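Local coordinates for protein inositol-1-monophosphatase (Nostoc sp., PDB 5ZHH) that probably hydrolyses inositol monophosphates to free inositol and inorganic phosphate, as other members of the inositol monophosphatase family do, at residues Y172-H177 with G205-G210. Sequence-based numbering, arbitrary orientation.
Sequences YAEFCH and GYWERG
With chi1 at 84°, the indole of Trp207 stands with CG between its backbone N and carbonyl carbon and reaches from strand 205-208 to helix 172-181; on the helix, Glu174 sets CG beside its own backbone N, opposite the carbonyl carbon, and bends at chi2. The indole thereby meets the first methylene of Glu174 obliquely, Trp207 NE1 lying 3.5 Å from Glu174 CB, while the carboxylate turns off, its plane 41° from that of the ring. The far rim of the indole abuts helix backbone, with Trp207 CZ2 3.8 Å from Glu174 O. Phe175 N lies 4.0 Å from the same Trp207 CZ2, at the ring edge and near its plane. Asn171 OD1, just ahead of the helical segment, accepts a hydrogen bond from Trp207 NE1; this bond and the packing together restrict rotation of the indole. Leu260 of helix 253-261 touches both Trp207 and Glu174, and the ring of Phe175 stacks on Phe175 of the second subunit, which places this helix at a subunit interface. An alanine in place of Trp207 would probably leave Asn171 OD1 without this donor and open a gap between strand and helix. Joining the five-stranded sheet to a helix that packs on a second subunit, the contact rests on van der Waals packing of the indole against a methylene and the helix backbone; the ring's one polar atom, its N-H, is paired with Asn171 OD1, which lets the indole be buried between strand and helix without an unmatched donor.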
ATOM      1  N   TYR A 172      -7.100 -31.849  18.566  1.00 28.24           N
ATOM      2  CA  TYR A 172      -5.649 -32.021  18.671  1.00 26.84           C
ATOM      3  C   TYR A 172      -5.182 -33.261  17.923  1.00 29.23           C
ATOM      4  O   TYR A 172      -4.144 -33.231  17.246  1.00 27.62           O
ATOM      5  CB  TYR A 172      -5.212 -32.124  20.129  1.00 28.06           C
ATOM      6  CG  TYR A 172      -5.441 -30.893  20.957  1.00 29.36           C
ATOM      7  CD1 TYR A 172      -5.751 -29.674  20.363  1.00 29.14           C
ATOM      8  CD2 TYR A 172      -5.332 -30.943  22.337  1.00 31.78           C
ATOM      9  CE1 TYR A 172      -5.964 -28.548  21.123  1.00 29.78           C
ATOM     10  CE2 TYR A 172      -5.536 -29.820  23.106  1.00 31.58           C
ATOM     11  CZ  TYR A 172      -5.852 -28.623  22.490  1.00 32.50           C
ATOM     12  OH  TYR A 172      -6.060 -27.493  23.239  1.00 31.48           O
ATOM     13  N   ALA A 173      -5.912 -34.371  18.067  1.00 28.73           N
ATOM     14  CA  ALA A 173      -5.535 -35.599  17.375  1.00 26.80           C
ATOM     15  C   ALA A 173      -5.506 -35.391  15.867  1.00 26.45           C
ATOM     16  O   ALA A 173      -4.582 -35.857  15.188  1.00 30.13           O
ATOM     17  CB  ALA A 173      -6.496 -36.733  17.742  1.00 26.77           C
ATOM     18  N   GLU A 174      -6.514 -34.692  15.328  1.00 24.92           N
ATOM     19  CA  GLU A 174      -6.521 -34.362  13.905  1.00 25.85           C
ATOM     20  C   GLU A 174      -5.311 -33.516  13.522  1.00 29.04           C
ATOM     21  O   GLU A 174      -4.665 -33.767  12.494  1.00 26.20           O
ATOM     22  CB  GLU A 174      -7.816 -33.627  13.538  1.00 26.95           C
ATOM     23  CG  GLU A 174      -9.074 -34.495  13.456  1.00 27.51           C
ATOM     24  CD  GLU A 174      -9.705 -34.833  14.814  1.00 31.35           C
ATOM     25  OE1 GLU A 174      -9.165 -34.422  15.865  1.00 30.36           O
ATOM     26  OE2 GLU A 174     -10.753 -35.521  14.816  1.00 29.19           O
ATOM     27  N   PHE A 175      -4.994 -32.500  14.333  1.00 28.39           N
ATOM     28  CA  PHE A 175      -3.861 -31.630  14.029  1.00 25.85           C
ATOM     29  C   PHE A 175      -2.560 -32.423  13.973  1.00 26.25           C
ATOM     30  O   PHE A 175      -1.753 -32.251  13.052  1.00 27.90           O
ATOM     31  CB  PHE A 175      -3.761 -30.514  15.070  1.00 24.56           C
ATOM     32  CG  PHE A 175      -2.566 -29.626  14.889  1.00 25.16           C
ATOM     33  CD1 PHE A 175      -2.620 -28.538  14.025  1.00 24.54           C
ATOM     34  CD2 PHE A 175      -1.387 -29.870  15.587  1.00 24.98           C
ATOM     35  CE1 PHE A 175      -1.525 -27.712  13.855  1.00 25.38           C
ATOM     36  CE2 PHE A 175      -0.284 -29.045  15.419  1.00 25.18           C
ATOM     37  CZ  PHE A 175      -0.355 -27.968  14.544  1.00 24.71           C
ATOM     38  N   CYS A 176      -2.344 -33.313  14.948  1.00 24.95           N
ATOM     39  CA  CYS A 176      -1.125 -34.113  14.941  1.00 25.10           C
ATOM     40  C   CYS A 176      -1.100 -35.064  13.751  1.00 27.55           C
ATOM     41  O   CYS A 176      -0.073 -35.187  13.074  1.00 30.58           O
ATOM     42  CB  CYS A 176      -1.000 -34.891  16.252  1.00 30.30           C
ATOM     43  SG  CYS A 176      -0.891 -33.847  17.717  1.00 29.34           S
ATOM     44  N   HIS A 177      -2.227 -35.726  13.473  1.00 27.50           N
ATOM     45  CA  HIS A 177      -2.304 -36.667  12.357  1.00 28.92           C
ATOM     46  C   HIS A 177      -2.001 -35.974  11.028  1.00 29.67           C
ATOM     47  O   HIS A 177      -1.178 -36.451  10.235  1.00 29.68           O
ATOM     48  CB  HIS A 177      -3.697 -37.311  12.348  1.00 29.64           C
ATOM     49  CG  HIS A 177      -3.868 -38.420  11.353  1.00 34.86           C
ATOM     50  ND1 HIS A 177      -2.927 -39.409  11.160  1.00 36.77           N
ATOM     51  CD2 HIS A 177      -4.901 -38.719  10.529  1.00 34.74           C
ATOM     52  CE1 HIS A 177      -3.361 -40.255  10.243  1.00 35.75           C
ATOM     53  NE2 HIS A 177      -4.558 -39.859   9.844  1.00 35.96           N
ATOM     54  N   GLY A 205      -6.293 -26.927   1.807  1.00 23.28           N
ATOM     55  CA  GLY A 205      -7.442 -27.447   2.518  1.00 24.24           C
ATOM     56  C   GLY A 205      -7.492 -26.925   3.934  1.00 23.81           C
ATOM     57  O   GLY A 205      -6.482 -26.495   4.500  1.00 22.20           O
ATOM     58  N   TYR A 206      -8.691 -26.982   4.497  1.00 22.79           N
ATOM     59  CA  TYR A 206      -8.999 -26.422   5.800  1.00 22.87           C
ATOM     60  C   TYR A 206     -10.083 -27.287   6.425  1.00 26.23           C
ATOM     61  O   TYR A 206     -10.990 -27.746   5.725  1.00 28.37           O
ATOM     62  CB  TYR A 206      -9.447 -24.954   5.659  1.00 23.99           C
ATOM     63  CG  TYR A 206     -10.311 -24.420   6.789  1.00 25.48           C
ATOM     64  CD1 TYR A 206      -9.789 -24.219   8.063  1.00 25.14           C
ATOM     65  CD2 TYR A 206     -11.655 -24.118   6.573  1.00 26.59           C
ATOM     66  CE1 TYR A 206     -10.587 -23.724   9.091  1.00 25.95           C
ATOM     67  CE2 TYR A 206     -12.455 -23.630   7.593  1.00 24.27           C
ATOM     68  CZ  TYR A 206     -11.920 -23.438   8.841  1.00 24.88           C
ATOM     69  OH  TYR A 206     -12.719 -22.965   9.855  1.00 28.32           O
ATOM     70  N   TRP A 207      -9.953 -27.569   7.719  1.00 28.21           N
ATOM     71  CA  TRP A 207     -11.011 -28.250   8.453  1.00 25.62           C
ATOM     72  C   TRP A 207     -11.084 -27.661   9.852  1.00 25.46           C
ATOM     73  O   TRP A 207     -10.082 -27.185  10.387  1.00 26.49           O
ATOM     74  CB  TRP A 207     -10.793 -29.772   8.517  1.00 25.91           C
ATOM     75  CG  TRP A 207      -9.879 -30.205   9.616  1.00 27.97           C
ATOM     76  CD1 TRP A 207     -10.239 -30.662  10.861  1.00 28.42           C
ATOM     77  CD2 TRP A 207      -8.449 -30.217   9.584  1.00 26.63           C
ATOM     78  NE1 TRP A 207      -9.118 -30.962  11.596  1.00 27.52           N
ATOM     79  CE2 TRP A 207      -8.005 -30.700  10.837  1.00 28.09           C
ATOM     80  CE3 TRP A 207      -7.496 -29.879   8.613  1.00 24.46           C
ATOM     81  CZ2 TRP A 207      -6.653 -30.839  11.151  1.00 28.24           C
ATOM     82  CZ3 TRP A 207      -6.152 -30.014   8.926  1.00 25.41           C
ATOM     83  CH2 TRP A 207      -5.743 -30.495  10.188  1.00 28.04           C
ATOM     84  N   GLU A 208     -12.278 -27.693  10.441  1.00 25.52           N
ATOM     85  CA  GLU A 208     -12.428 -27.164  11.790  1.00 26.08           C
ATOM     86  C   GLU A 208     -13.753 -27.632  12.374  1.00 25.67           C
ATOM     87  O   GLU A 208     -14.716 -27.878  11.641  1.00 27.94           O
ATOM     88  CB  GLU A 208     -12.353 -25.624  11.797  1.00 25.80           C
ATOM     89  CG  GLU A 208     -12.235 -25.055  13.201  1.00 27.82           C
ATOM     90  CD  GLU A 208     -11.765 -23.614  13.241  1.00 30.93           C
ATOM     91  OE1 GLU A 208     -11.692 -22.950  12.178  1.00 33.82           O
ATOM     92  OE2 GLU A 208     -11.464 -23.146  14.356  1.00 31.60           O
ATOM     93  N   ARG A 209     -13.781 -27.770  13.697  1.00 25.48           N
ATOM     94  CA  ARG A 209     -15.008 -28.004  14.440  1.00 24.22           C
ATOM     95  C   ARG A 209     -15.289 -26.814  15.344  1.00 27.88           C
ATOM     96  O   ARG A 209     -14.411 -25.988  15.615  1.00 30.90           O
ATOM     97  CB  ARG A 209     -14.925 -29.289  15.277  1.00 26.66           C
ATOM     98  CG  ARG A 209     -13.908 -29.235  16.402  1.00 27.42           C
ATOM     99  CD  ARG A 209     -14.126 -30.348  17.425  1.00 30.84           C
ATOM    100  NE  ARG A 209     -15.362 -30.179  18.183  1.00 33.87           N
ATOM    101  CZ  ARG A 209     -15.480 -29.409  19.260  1.00 37.80           C
ATOM    102  NH1 ARG A 209     -14.437 -28.723  19.717  1.00 34.59           N
ATOM    103  NH2 ARG A 209     -16.647 -29.321  19.883  1.00 40.79           N
ATOM    104  N   GLY A 210     -16.535 -26.723  15.796  1.00 27.96           N
ATOM    105  CA  GLY A 210     -16.923 -25.648  16.684  1.00 28.96           C
ATOM    106  C   GLY A 210     -17.041 -24.298  16.013  1.00 32.07           C
ATOM    107  O   GLY A 210     -16.898 -23.269  16.683  1.00 31.22           O
TER